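Local coordinates for uncharacterized protein (Neisseria gonorrhoeae, PDB 5V77) that is of unknown function but belongs to the NGO_1070-like family and folds as an all-beta chain, with two copies in the assembly, at residues A[45-50]-A[104-109]; A[76-81]-A[93-98]; A[16-21]-A[34-39]. One frame throughout, in Å; residues are numbered along the deposited sequence. Where two conformers were deposited one is given.

Contact 1: residues A[45-50]-A[104-109]; sequences GYIKCS and ETINFE
Ser50 faces two residues at once, Glu104 and Thr105, which makes a classic beta bulge near the beginning of 104-109, against residues 45-50 of strand 43-58. The chain turns a corner here, and in the conformer described Glu104 OE2 takes a hydrogen bond from Asn51 ND2. Beyond the bulge the two strands run antiparallel, and Tyr46, Lys48 and Ser50 each exchange a pair of backbone hydrogen bonds with Glu109, Asn107 and Thr105 respectively. Lys48 N to Asn107 O, 2.8 Å long, is nearly straight (169° at the hydrogen).

The two faces illustrate how one sheet can be wet on one side and greasy on the other. On the face of Ser50, Thr105, Lys48 and Asn107 a single water sits among polar groups. Ser50 OG is 2.7 Å from this water and Thr105 OG1 3.1 Å, in neither case with a settled donor. The water also donates to Lys48 O, whereas the part of Asn107 OD1 is less sure, its side chain having two conformers. Further along this face Tyr46 and Glu109 lie side by side: Tyr46 OH is 3.5 Å from Glu109 CG, and ring and carboxylate planes stand 69° apart. A chi1 of 63° carries the ring of Tyr46 across to strand 105-109, where Glu109 N lies over the centre of one face.

The other face is apolar. Ile47 CG2 meets Ile106 CG2 at 3.5 Å, the chains crossing at a slant, Ile47 CG1 runs beside Phe108 CB, and Cys49 SG touches Ile106 CG1 at 4.1 Å. Ile91 packs against Ile47, Cys49 and Ile106. Backbone bonding thus fixes the register, while the water shared by hydroxyls and carbonyl probably adds an adaptable polar tie next to the bulge.

Contact 2: residues A[76-81]-A[93-98]; sequences FIPEIE and IDVGII
Glu79 O and Asp94 N meet through one water, which donates to the carbonyl at 2.7 Å from Glu79 O and accepts from the amide at 2.9 Å from Asp94 N. No direct hydrogen bond joins residues 76-81 to 93-98. The water probably takes the place of a direct backbone bond, a worked case of solvent filling in as strands part.

Side chains do the rest. Ile93 lies between two isoleucines. Its CG2, set anti to the backbone N, receives Ile77 CD1 at 3.7 Å, the two chains crossing at about a right angle, and the same Ile77 CD1 also reaches Ile93 CD1. Ile80 lies along the other branch, its CG1 3.9 Å from Ile93 CG1, with both chains pointing the same way. Leu33 adds to this packing by touching Ile93. Nearer the parting ends, Val95 offers CG1 to the ring of Pro78, at 3.6 Å from Pro78 CD.

Just past Val95 the chain reverses in a classic gamma turn centred on Gly96 (phi 86°, psi -69°), a conformation in which a CB would press on the preceding carbonyl oxygen. Val95 N bonds to Ile97 O at 2.8 Å, and the return bond from Ile97 N to Val95 O is weak.

At the outer edge the carboxylates of Glu81 and Asp94 keep apart, with Glu81 OE1 5.4 Å from Asp94 OD2, and Glu81 OE2 bonds to Tyr83 OH. The chemistry implies a junction cemented by branched aliphatic groups, with a water bridging Glu79 O and Asp94 N where the strands part.

Contact 3: residues A[16-21]-A[34-39]; sequences NVSLYE and SFTDTI
Ser18 and Thr36 supply the central backbone bonds, one in each direction: Ser18 N to Thr36 O and Thr36 N to Ser18 O, both 2.9 Å. Tyr20 N bonds to Ser34 O in a nearly straight line, 171° at the hydrogen, and Ser34 N reaches Glu21 O.

Waters form a second class. One joins Ser18 OG, 2.7 Å away, to Thr36 OG1. Another donates to Glu21 OE2 and lies 2.6 Å from Ser34 OG, and a third accepts from Thr38 N while donating to Asn16 O, linking the ends where the strands diverge.

Apolar contacts gather on the face of Leu19 and Phe35. Leu19 CD1 stands over one face of the Phe35 ring, 4.1 Å from its centroid, a CH-pi contact displaced toward the rim. Val17 CG2 approaches Phe35 CD2 at 3.5 Å, and Phe14 meets the same ring edge-to-face.

On the face of Ser18, Ser34 and Thr36, a chi1 of 69° turns the Tyr20 ring back toward the partner strand and brings Tyr20 CZ to 3.5 Å from Ser34 CB.

Within 34-39, Asp37 OD1 accepts from Ile39 N, 2.7 Å away, through its anti lone pair, an Asx turn, and also accepts from Gly41 N.

Two antiparallel strands adjoining in sequence, bonded in this way, are a beta hairpin, here strongly twisted: its strand segments run 139° apart.

From the N terminus, contact 3 closes first, joining strands 17-25 and 30-37 as a hairpin turning at residues 26-29. The chain then enters strand 43-58, whose early part waits for the C-terminal strand 105-109 to complete contact 1, 53 residues later. Contact 2, in the hairpin of strands 75-84 and 89-94, lies wholly within that long loop, on the opposite side of the chain's centre. All belong to one curled antiparallel sheet: strand 30-37 borders 43-58, and 17-25 borders 75-84. Across the interior, Ile47 of contact 1 and Phe35 of contact 3 both pack on Ile80 of contact 2.

Contact 1: residues A[45-50]-A[104-109]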
ATOM      1  N   GLY A  45      -5.184  12.867  13.198  1.00 21.98           N
ATOM      2  CA  GLY A  45      -3.991  13.336  12.526  1.00 19.68           C
ATOM      3  C   GLY A  45      -3.466  12.311  11.548  1.00 21.88           C
ATOM      4  O   GLY A  45      -4.208  11.447  11.072  1.00 20.92           O
ATOM      5  N   TYR A  46      -2.187  12.447  11.220  1.00 18.12           N
ATOM      6  CA  TYR A  46      -1.670  11.665  10.097  1.00 19.12           C
ATOM      7  C   TYR A  46      -0.194  11.376  10.308  1.00 22.50           C
ATOM      8  O   TYR A  46       0.497  12.084  11.047  1.00 21.15           O
ATOM      9  CB  TYR A  46      -1.873  12.403   8.766  1.00 17.74           C
ATOM     10  CG  TYR A  46      -1.120  13.720   8.674  1.00 19.02           C
ATOM     11  CD1 TYR A  46       0.234  13.758   8.309  1.00 19.51           C
ATOM     12  CD2 TYR A  46      -1.762  14.928   8.953  1.00 19.21           C
ATOM     13  CE1 TYR A  46       0.928  14.973   8.236  1.00 21.29           C
ATOM     14  CE2 TYR A  46      -1.078  16.142   8.883  1.00 18.28           C
ATOM     15  CZ  TYR A  46       0.259  16.155   8.519  1.00 20.59           C
ATOM     16  OH  TYR A  46       0.930  17.360   8.457  1.00 23.03           O
ATOM     17  N   ILE A  47       0.279  10.324   9.648  1.00 20.90           N
ATOM     18  CA  ILE A  47       1.708  10.036   9.528  1.00 15.86           C
ATOM     19  C   ILE A  47       2.044  10.080   8.052  1.00 21.95           C
ATOM     20  O   ILE A  47       1.436   9.356   7.247  1.00 21.40           O
ATOM     21  CB  ILE A  47       2.071   8.666  10.121  1.00 21.79           C
ATOM     22  CG1 ILE A  47       1.779   8.648  11.616  1.00 20.76           C
ATOM     23  CG2 ILE A  47       3.549   8.341   9.844  1.00 22.30           C
ATOM     24  CD1 ILE A  47       1.856   7.238  12.225  1.00 22.32           C
ATOM     25  N   LYS A  48       3.012  10.912   7.696  1.00 18.12           N
ATOM     26  CA  LYS A  48       3.402  11.117   6.302  1.00 21.99           C
ATOM     27  C   LYS A  48       4.767  10.479   6.067  1.00 22.10           C
ATOM     28  O   LYS A  48       5.753  10.855   6.717  1.00 22.97           O
ATOM     29  CB  LYS A  48       3.446  12.609   5.981  1.00 19.35           C
ATOM     30  CG  LYS A  48       3.861  12.943   4.525  1.00 22.63           C
ATOM     31  CD  LYS A  48       3.959  14.467   4.367  1.00 32.32           C
ATOM     32  CE  LYS A  48       4.576  14.883   3.042  1.00 40.65           C
ATOM     33  NZ  LYS A  48       4.576  16.383   2.894  1.00 36.74           N
ATOM     34  N   CYS A  49       4.824   9.526   5.144  1.00 18.84           N
ATOM     35  CA  CYS A  49       6.046   8.779   4.841  1.00 17.85           C
ATOM     36  C   CYS A  49       6.519   9.263   3.477  1.00 20.96           C
ATOM     37  O   CYS A  49       5.918   8.917   2.461  1.00 20.72           O
ATOM     38  CB  CYS A  49       5.766   7.282   4.848  1.00 20.33           C
ATOM     39  SG  CYS A  49       5.055   6.703   6.454  1.00 22.82           S
ATOM     40  N   SER A  50       7.571  10.084   3.442  1.00 18.11           N
ATOM     41  CA  SER A  50       8.008  10.715   2.196  1.00 17.36           C
ATOM     42  C   SER A  50       9.203   9.988   1.589  1.00 26.03           C
ATOM     43  O   SER A  50      10.188   9.706   2.286  1.00 24.90           O
ATOM     44  CB  SER A  50       8.377  12.186   2.418  1.00 25.69           C
ATOM     45  OG  SER A  50       7.258  12.890   2.921  1.00 31.75           O
ATOM     46  N   GLU A 104      12.318   7.807   3.395  1.00 25.65           N
ATOM     47  CA  GLU A 104      13.448   8.677   3.715  0.79 28.54           C
ATOM     48  C   GLU A 104      13.131   9.584   4.899  1.00 30.10           C
ATOM     49  O   GLU A 104      13.992   9.799   5.763  1.00 31.70           O
ATOM     50  CB  GLU A 104      13.856   9.503   2.498  0.79 29.44           C
ATOM     51  CG  GLU A 104      15.076  10.393   2.704  0.79 41.04           C
ATOM     52  CD  GLU A 104      15.645  10.876   1.384  0.79 41.25           C
ATOM     53  OE1 GLU A 104      16.798  11.382   1.355  0.79 44.83           O
ATOM     54  OE2 GLU A 104      14.928  10.727   0.367  0.79 35.92           O
ATOM     55  N   THR A 105      11.913  10.126   4.964  1.00 27.25           N
ATOM     56  CA  THR A 105      11.499  10.931   6.105  1.00 28.31           C
ATOM     57  C   THR A 105      10.115  10.492   6.532  1.00 28.42           C
ATOM     58  O   THR A 105       9.285  10.121   5.698  1.00 26.55           O
ATOM     59  CB  THR A 105      11.498  12.442   5.795  1.00 37.58           C
ATOM     60  OG1 THR A 105      10.464  12.735   4.861  1.00 44.37           O
ATOM     61  CG2 THR A 105      12.809  12.870   5.184  1.00 31.19           C
ATOM     62  N   ILE A 106       9.880  10.493   7.835  1.00 24.83           N
ATOM     63  CA  ILE A 106       8.552  10.206   8.371  1.00 24.53           C
ATOM     64  C   ILE A 106       8.239  11.318   9.352  1.00 28.71           C
ATOM     65  O   ILE A 106       9.036  11.583  10.262  1.00 28.28           O
ATOM     66  CB  ILE A 106       8.466   8.825   9.044  1.00 25.84           C
ATOM     67  CG1 ILE A 106       8.712   7.724   8.001  1.00 24.50           C
ATOM     68  CG2 ILE A 106       7.082   8.644   9.698  1.00 24.27           C
ATOM     69  CD1 ILE A 106       8.581   6.289   8.524  1.00 25.28           C
ATOM     70  N   ASN A 107       7.138  12.026   9.119  1.00 22.62           N
ATOM     71  CA  ASN A 107       6.694  13.114   9.981  0.59 29.22           C
ATOM     72  C   ASN A 107       5.238  12.878  10.338  1.00 28.40           C
ATOM     73  O   ASN A 107       4.563  12.051   9.724  1.00 25.36           O
ATOM     74  CB  ASN A 107       6.843  14.481   9.302  0.59 35.10           C
ATOM     75  CG  ASN A 107       8.278  14.831   9.014  0.59 39.17           C
ATOM     76  OD1 ASN A 107       8.685  14.902   7.858  0.59 36.82           O
ATOM     77  ND2 ASN A 107       9.058  15.054  10.066  0.59 43.88           N
ATOM     78  N   PHE A 108       4.747  13.626  11.322  1.00 26.16           N
ATOM     79  CA  PHE A 108       3.373  13.389  11.740  1.00 22.39           C
ATOM     80  C   PHE A 108       2.827  14.606  12.478  1.00 29.33           C
ATOM     81  O   PHE A 108       3.580  15.426  13.011  1.00 30.35           O
ATOM     82  CB  PHE A 108       3.280  12.128  12.608  1.00 23.65           C
ATOM     83  CG  PHE A 108       4.239  12.107  13.769  1.00 31.13           C
ATOM     84  CD1 PHE A 108       3.873  12.639  14.998  1.00 32.08           C
ATOM     85  CD2 PHE A 108       5.499  11.535  13.643  1.00 35.06           C
ATOM     86  CE1 PHE A 108       4.748  12.620  16.075  1.00 38.11           C
ATOM     87  CE2 PHE A 108       6.382  11.518  14.721  1.00 36.98           C
ATOM     88  CZ  PHE A 108       5.999  12.058  15.940  1.00 42.73           C
ATOM     89  N   GLU A 109       1.495  14.722  12.466  1.00 22.26           N
ATOM     90  CA  GLU A 109       0.743  15.740  13.194  1.00 24.85           C
ATOM     91  C   GLU A 109      -0.462  15.040  13.812  1.00 24.08           C
ATOM     92  O   GLU A 109      -1.047  14.138  13.188  1.00 22.16           O
ATOM     93  CB  GLU A 109       0.266  16.900  12.292  1.00 24.47           C
ATOM     94  CG  GLU A 109       1.335  17.896  11.856  1.00 32.53           C
ATOM     95  CD  GLU A 109       1.510  19.025  12.848  1.00 48.48           C
ATOM     96  OE1 GLU A 109       1.817  20.163  12.418  1.00 55.91           O
ATOM     97  OE2 GLU A 109       1.327  18.776  14.057  1.00 43.30           O
TER
HETATM   98  O   HOH W   1       7.447  12.971   5.631  1.00 27.36           O

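Contact 2: residues A[76-81]-A[93-98]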
ATOM      1  N   PHE A  76      -7.990  -0.365  14.625  0.50 36.48           N
ATOM      2  CA  PHE A  76      -7.644   0.200  15.921  0.50 36.90           C
ATOM      3  C   PHE A  76      -6.233  -0.230  16.321  0.50 36.99           C
ATOM      4  O   PHE A  76      -5.882  -1.411  16.229  0.50 38.56           O
ATOM      5  CB  PHE A  76      -8.696  -0.214  16.946  0.50 40.61           C
ATOM      6  CG  PHE A  76     -10.099   0.130  16.513  0.50 45.67           C
ATOM      7  CD1 PHE A  76     -11.060  -0.853  16.356  0.50 57.24           C
ATOM      8  CD2 PHE A  76     -10.434   1.440  16.206  0.50 42.23           C
ATOM      9  CE1 PHE A  76     -12.340  -0.529  15.940  0.50 60.83           C
ATOM     10  CE2 PHE A  76     -11.702   1.771  15.790  0.50 46.19           C
ATOM     11  CZ  PHE A  76     -12.662   0.785  15.659  0.50 57.26           C
ATOM     12  N   ILE A  77      -5.415   0.744  16.729  1.00 35.46           N
ATOM     13  CA  ILE A  77      -3.988   0.547  16.952  1.00 35.22           C
ATOM     14  C   ILE A  77      -3.630   1.039  18.349  1.00 39.65           C
ATOM     15  O   ILE A  77      -3.805   2.228  18.648  1.00 35.55           O
ATOM     16  CB  ILE A  77      -3.148   1.284  15.895  1.00 32.30           C
ATOM     17  CG1 ILE A  77      -3.442   0.751  14.489  1.00 31.83           C
ATOM     18  CG2 ILE A  77      -1.667   1.158  16.206  1.00 32.41           C
ATOM     19  CD1 ILE A  77      -2.812   1.596  13.389  1.00 32.35           C
ATOM     20  N   PRO A  78      -3.125   0.169  19.230  1.00 39.06           N
ATOM     21  CA  PRO A  78      -2.644   0.653  20.537  1.00 40.65           C
ATOM     22  C   PRO A  78      -1.524   1.680  20.436  1.00 38.77           C
ATOM     23  O   PRO A  78      -1.524   2.665  21.187  1.00 39.05           O
ATOM     24  CB  PRO A  78      -2.170  -0.635  21.225  1.00 43.64           C
ATOM     25  CG  PRO A  78      -2.959  -1.730  20.555  1.00 44.16           C
ATOM     26  CD  PRO A  78      -3.073  -1.296  19.123  1.00 40.95           C
ATOM     27  N   GLU A  79      -0.558   1.467  19.548  1.00 37.18           N
ATOM     28  CA  GLU A  79       0.574   2.375  19.381  1.00 35.64           C
ATOM     29  C   GLU A  79       1.323   1.971  18.120  1.00 33.99           C
ATOM     30  O   GLU A  79       1.164   0.857  17.618  1.00 34.64           O
ATOM     31  CB  GLU A  79       1.516   2.340  20.588  1.00 41.27           C
ATOM     32  CG  GLU A  79       2.217   1.009  20.753  1.00 42.71           C
ATOM     33  CD  GLU A  79       2.903   0.882  22.099  1.00 55.26           C
ATOM     34  OE1 GLU A  79       3.174   1.924  22.738  1.00 58.96           O
ATOM     35  OE2 GLU A  79       3.162  -0.268  22.515  1.00 56.06           O
ATOM     36  N   ILE A  80       2.140   2.891  17.618  1.00 29.31           N
ATOM     37  CA  ILE A  80       2.900   2.712  16.384  1.00 33.18           C
ATOM     38  C   ILE A  80       4.382   2.868  16.712  1.00 33.24           C
ATOM     39  O   ILE A  80       4.787   3.870  17.313  1.00 35.63           O
ATOM     40  CB  ILE A  80       2.453   3.716  15.302  1.00 29.15           C
ATOM     41  CG1 ILE A  80       0.987   3.445  14.951  1.00 28.23           C
ATOM     42  CG2 ILE A  80       3.359   3.618  14.048  1.00 28.43           C
ATOM     43  CD1 ILE A  80       0.357   4.460  14.022  1.00 33.94           C
ATOM     44  N   GLU A  81       5.179   1.866  16.344  1.00 29.74           N
ATOM     45  CA  GLU A  81       6.617   1.894  16.589  1.00 29.46           C
ATOM     46  C   GLU A  81       7.303   2.711  15.506  1.00 33.59           C
ATOM     47  O   GLU A  81       7.094   2.461  14.318  1.00 32.40           O
ATOM     48  CB  GLU A  81       7.189   0.479  16.591  1.00 41.82           C
ATOM     49  CG  GLU A  81       6.485  -0.494  17.504  1.00 58.05           C
ATOM     50  CD  GLU A  81       6.713  -1.933  17.075  1.00 81.54           C
ATOM     51  OE1 GLU A  81       5.718  -2.648  16.827  1.00 88.93           O
ATOM     52  OE2 GLU A  81       7.888  -2.340  16.959  1.00 87.98           O
ATOM     53  N   ILE A  93       3.344  -1.239  12.449  1.00 31.21           N
ATOM     54  CA  ILE A  93       2.048  -1.428  13.087  1.00 30.40           C
ATOM     55  C   ILE A  93       1.833  -2.926  13.206  1.00 33.63           C
ATOM     56  O   ILE A  93       1.849  -3.633  12.195  1.00 34.74           O
ATOM     57  CB  ILE A  93       0.920  -0.778  12.271  1.00 30.85           C
ATOM     58  CG1 ILE A  93       1.127   0.742  12.171  1.00 31.77           C
ATOM     59  CG2 ILE A  93      -0.438  -1.148  12.867  1.00 32.22           C
ATOM     60  CD1 ILE A  93       0.259   1.402  11.115  1.00 29.15           C
ATOM     61  N   ASP A  94       1.642  -3.420  14.423  1.00 33.25           N
ATOM     62  CA  ASP A  94       1.488  -4.861  14.636  1.00 34.91           C
ATOM     63  C   ASP A  94       0.235  -5.074  15.481  1.00 36.15           C
ATOM     64  O   ASP A  94       0.283  -4.956  16.705  1.00 38.52           O
ATOM     65  CB  ASP A  94       2.734  -5.448  15.291  1.00 46.27           C
ATOM     66  CG  ASP A  94       2.725  -6.971  15.326  1.00 55.34           C
ATOM     67  OD1 ASP A  94       1.641  -7.586  15.222  1.00 51.31           O
ATOM     68  OD2 ASP A  94       3.818  -7.558  15.470  1.00 55.86           O
ATOM     69  N   VAL A  95      -0.889  -5.366  14.822  1.00 38.66           N
ATOM     70  CA  VAL A  95      -2.159  -5.609  15.505  1.00 39.39           C
ATOM     71  C   VAL A  95      -2.811  -6.856  14.924  1.00 46.36           C
ATOM     72  O   VAL A  95      -4.004  -6.864  14.592  1.00 44.23           O
ATOM     73  CB  VAL A  95      -3.096  -4.393  15.395  1.00 37.62           C
ATOM     74  CG1 VAL A  95      -2.525  -3.237  16.183  1.00 37.98           C
ATOM     75  CG2 VAL A  95      -3.282  -3.984  13.941  1.00 40.05           C
ATOM     76  N   GLY A  96      -2.035  -7.922  14.808  1.00 39.23           N
ATOM     77  CA  GLY A  96      -2.505  -9.102  14.113  1.00 47.27           C
ATOM     78  C   GLY A  96      -2.203  -8.896  12.649  1.00 38.17           C
ATOM     79  O   GLY A  96      -1.332  -9.555  12.086  1.00 43.42           O
ATOM     80  N   ILE A  97      -2.907  -7.948  12.034  1.00 34.42           N
ATOM     81  CA  ILE A  97      -2.457  -7.387  10.771  1.00 39.12           C
ATOM     82  C   ILE A  97      -1.151  -6.645  11.023  1.00 30.87           C
ATOM     83  O   ILE A  97      -0.969  -6.020  12.074  1.00 34.64           O
ATOM     84  CB  ILE A  97      -3.557  -6.470  10.212  1.00 40.58           C
ATOM     85  CG1 ILE A  97      -4.766  -7.317   9.799  1.00 43.07           C
ATOM     86  CG2 ILE A  97      -3.047  -5.606   9.083  1.00 39.52           C
ATOM     87  CD1 ILE A  97      -6.077  -6.647  10.063  1.00 49.51           C
ATOM     88  N   ILE A  98      -0.220  -6.729  10.080  1.00 34.26           N
ATOM     89  CA  ILE A  98       1.072  -6.056  10.191  1.00 31.24           C
ATOM     90  C   ILE A  98       1.255  -5.109   9.013  1.00 29.12           C
ATOM     91  O   ILE A  98       1.030  -5.490   7.860  1.00 28.72           O
ATOM     92  CB  ILE A  98       2.230  -7.067  10.263  1.00 41.22           C
ATOM     93  CG1 ILE A  98       2.094  -7.898  11.543  1.00 45.15           C
ATOM     94  CG2 ILE A  98       3.571  -6.355  10.206  1.00 43.19           C
ATOM     95  CD1 ILE A  98       3.316  -8.710  11.895  1.00 56.41           C
TER
HETATM   96  O   HOH W   2       1.805  -1.643  16.730  1.00 38.84           O

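Contact 3: residues A[16-21]-A[34-39]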
ATOM      1  N   ASN A  16      -3.465   4.658  20.934  1.00 37.38           N
ATOM      2  CA  ASN A  16      -4.908   4.449  20.894  1.00 37.19           C
ATOM      3  C   ASN A  16      -5.568   5.260  19.776  1.00 33.49           C
ATOM      4  O   ASN A  16      -6.439   6.096  19.999  1.00 37.61           O
ATOM      5  CB  ASN A  16      -5.520   4.758  22.269  1.00 43.62           C
ATOM      6  CG  ASN A  16      -4.921   3.891  23.374  1.00 49.51           C
ATOM      7  OD1 ASN A  16      -4.423   2.789  23.121  1.00 45.81           O
ATOM      8  ND2 ASN A  16      -4.955   4.389  24.602  1.00 54.67           N
ATOM      9  N   VAL A  17      -5.142   4.988  18.543  1.00 30.64           N
ATOM     10  CA  VAL A  17      -5.690   5.649  17.371  1.00 28.86           C
ATOM     11  C   VAL A  17      -6.368   4.619  16.466  1.00 29.81           C
ATOM     12  O   VAL A  17      -6.204   3.412  16.621  1.00 35.24           O
ATOM     13  CB  VAL A  17      -4.610   6.414  16.588  1.00 28.38           C
ATOM     14  CG1 VAL A  17      -4.074   7.568  17.430  1.00 31.36           C
ATOM     15  CG2 VAL A  17      -3.505   5.455  16.212  1.00 27.66           C
ATOM     16  N   SER A  18      -7.093   5.127  15.472  1.00 28.25           N
ATOM     17  CA  SER A  18      -7.829   4.296  14.521  1.00 27.37           C
ATOM     18  C   SER A  18      -7.424   4.703  13.114  1.00 27.59           C
ATOM     19  O   SER A  18      -7.717   5.824  12.692  1.00 27.58           O
ATOM     20  CB  SER A  18      -9.336   4.461  14.720  1.00 34.94           C
ATOM     21  OG  SER A  18     -10.051   3.663  13.787  1.00 37.15           O
ATOM     22  N   LEU A  19      -6.764   3.794  12.395  1.00 26.20           N
ATOM     23  CA  LEU A  19      -6.360   4.037  11.013  1.00 26.25           C
ATOM     24  C   LEU A  19      -7.539   3.825  10.068  1.00 27.62           C
ATOM     25  O   LEU A  19      -8.170   2.763  10.083  1.00 28.24           O
ATOM     26  CB  LEU A  19      -5.218   3.100  10.639  1.00 22.61           C
ATOM     27  CG  LEU A  19      -4.785   3.116   9.168  1.00 21.44           C
ATOM     28  CD1 LEU A  19      -4.079   4.426   8.880  1.00 20.73           C
ATOM     29  CD2 LEU A  19      -3.859   1.955   8.927  1.00 24.42           C
ATOM     30  N   TYR A  20      -7.840   4.827   9.231  1.00 23.32           N
ATOM     31  CA  TYR A  20      -8.969   4.694   8.320  1.00 27.49           C
ATOM     32  C   TYR A  20      -8.598   4.839   6.853  1.00 27.22           C
ATOM     33  O   TYR A  20      -9.464   4.615   6.000  1.00 26.09           O
ATOM     34  CB  TYR A  20     -10.093   5.693   8.667  1.00 27.21           C
ATOM     35  CG  TYR A  20      -9.790   7.162   8.418  1.00 25.50           C
ATOM     36  CD1 TYR A  20      -9.269   7.970   9.424  1.00 28.09           C
ATOM     37  CD2 TYR A  20     -10.053   7.746   7.179  1.00 29.81           C
ATOM     38  CE1 TYR A  20      -8.992   9.329   9.189  1.00 25.08           C
ATOM     39  CE2 TYR A  20      -9.786   9.089   6.934  1.00 27.53           C
ATOM     40  CZ  TYR A  20      -9.252   9.875   7.949  1.00 34.12           C
ATOM     41  OH  TYR A  20      -8.994  11.213   7.715  1.00 29.65           O
ATOM     42  N   GLU A  21      -7.358   5.189   6.524  1.00 27.39           N
ATOM     43  CA  GLU A  21      -6.987   5.218   5.115  1.00 28.31           C
ATOM     44  C   GLU A  21      -5.476   5.257   4.962  1.00 25.35           C
ATOM     45  O   GLU A  21      -4.742   5.709   5.844  1.00 21.47           O
ATOM     46  CB  GLU A  21      -7.610   6.411   4.390  1.00 25.38           C
ATOM     47  CG  GLU A  21      -7.093   7.717   4.894  1.00 25.81           C
ATOM     48  CD  GLU A  21      -7.670   8.889   4.154  1.00 37.44           C
ATOM     49  OE1 GLU A  21      -8.690   8.717   3.467  1.00 33.42           O
ATOM     50  OE2 GLU A  21      -7.103   9.992   4.261  1.00 37.82           O
ATOM     51  N   SER A  34      -3.971   8.102   7.742  1.00 19.10           N
ATOM     52  CA  SER A  34      -4.809   9.034   8.490  1.00 20.15           C
ATOM     53  C   SER A  34      -5.583   8.307   9.574  1.00 22.19           C
ATOM     54  O   SER A  34      -6.007   7.162   9.386  1.00 23.16           O
ATOM     55  CB  SER A  34      -5.776   9.778   7.576  1.00 25.34           C
ATOM     56  OG  SER A  34      -5.035  10.589   6.675  1.00 30.78           O
ATOM     57  N   PHE A  35      -5.805   9.020  10.688  1.00 22.08           N
ATOM     58  CA  PHE A  35      -6.283   8.418  11.923  1.00 23.17           C
ATOM     59  C   PHE A  35      -7.378   9.261  12.552  1.00 24.97           C
ATOM     60  O   PHE A  35      -7.359  10.492  12.465  1.00 25.51           O
ATOM     61  CB  PHE A  35      -5.156   8.283  12.955  1.00 23.22           C
ATOM     62  CG  PHE A  35      -3.977   7.488  12.469  1.00 23.36           C
ATOM     63  CD1 PHE A  35      -2.967   8.106  11.732  1.00 21.79           C
ATOM     64  CD2 PHE A  35      -3.873   6.128  12.759  1.00 23.58           C
ATOM     65  CE1 PHE A  35      -1.859   7.375  11.280  1.00 23.09           C
ATOM     66  CE2 PHE A  35      -2.777   5.391  12.322  1.00 28.07           C
ATOM     67  CZ  PHE A  35      -1.769   6.008  11.579  1.00 25.09           C
ATOM     68  N   THR A  36      -8.318   8.583  13.209  1.00 26.32           N
ATOM     69  CA  THR A  36      -9.239   9.189  14.167  1.00 28.54           C
ATOM     70  C   THR A  36      -8.836   8.794  15.583  1.00 30.52           C
ATOM     71  O   THR A  36      -8.039   7.876  15.798  1.00 30.23           O
ATOM     72  CB  THR A  36     -10.689   8.748  13.912  1.00 30.32           C
ATOM     73  OG1 THR A  36     -10.777   7.316  14.027  1.00 30.19           O
ATOM     74  CG2 THR A  36     -11.155   9.184  12.524  1.00 30.19           C
ATOM     75  N   ASP A  37      -9.400   9.510  16.558  1.00 31.44           N
ATOM     76  CA  ASP A  37      -9.270   9.118  17.951  1.00 37.80           C
ATOM     77  C   ASP A  37     -10.273   8.009  18.256  1.00 39.52           C
ATOM     78  O   ASP A  37     -11.188   7.734  17.474  1.00 45.61           O
ATOM     79  CB  ASP A  37      -9.485  10.317  18.881  1.00 39.91           C
ATOM     80  CG  ASP A  37     -10.939  10.760  18.949  1.00 48.66           C
ATOM     81  OD1 ASP A  37     -11.736  10.102  19.651  1.00 58.24           O
ATOM     82  OD2 ASP A  37     -11.288  11.785  18.324  1.00 48.48           O
ATOM     83  N   THR A  38     -10.082   7.348  19.393  1.00 46.38           N
ATOM     84  CA  THR A  38     -10.937   6.226  19.755  1.00 50.67           C
ATOM     85  C   THR A  38     -11.909   6.576  20.878  1.00 65.19           C
ATOM     86  O   THR A  38     -12.460   5.674  21.516  1.00 74.38           O
ATOM     87  CB  THR A  38     -10.082   5.009  20.124  1.00 53.23           C
ATOM     88  OG1 THR A  38      -9.220   5.340  21.219  1.00 55.35           O
ATOM     89  CG2 THR A  38      -9.212   4.578  18.913  1.00 46.49           C
ATOM     90  N   ILE A  39     -12.138   7.869  21.120  1.00 65.09           N
ATOM     91  CA  ILE A  39     -13.130   8.319  22.093  1.00 72.06           C
ATOM     92  C   ILE A  39     -14.331   8.896  21.351  1.00 74.52           C
ATOM     93  O   ILE A  39     -15.308   8.187  21.087  1.00 76.31           O
ATOM     94  CB  ILE A  39     -12.528   9.346  23.068  1.00 72.13           C
ATOM     95  CG1 ILE A  39     -11.245   8.788  23.687  1.00 77.15           C
ATOM     96  CG2 ILE A  39     -13.530   9.699  24.158  1.00 69.52           C
ATOM     97  CD1 ILE A  39     -10.575   9.732  24.658  1.00 82.90           C
TER
HETATM   98  O   HOH W   3      -8.033   8.186  21.270  1.00 57.59           O
HETATM   99  O   HOH W   4     -11.199   5.410  12.026  1.00 44.96           O
HETATM  100  O   HOH W   5      -4.323   9.692   4.333  1.00 31.39           O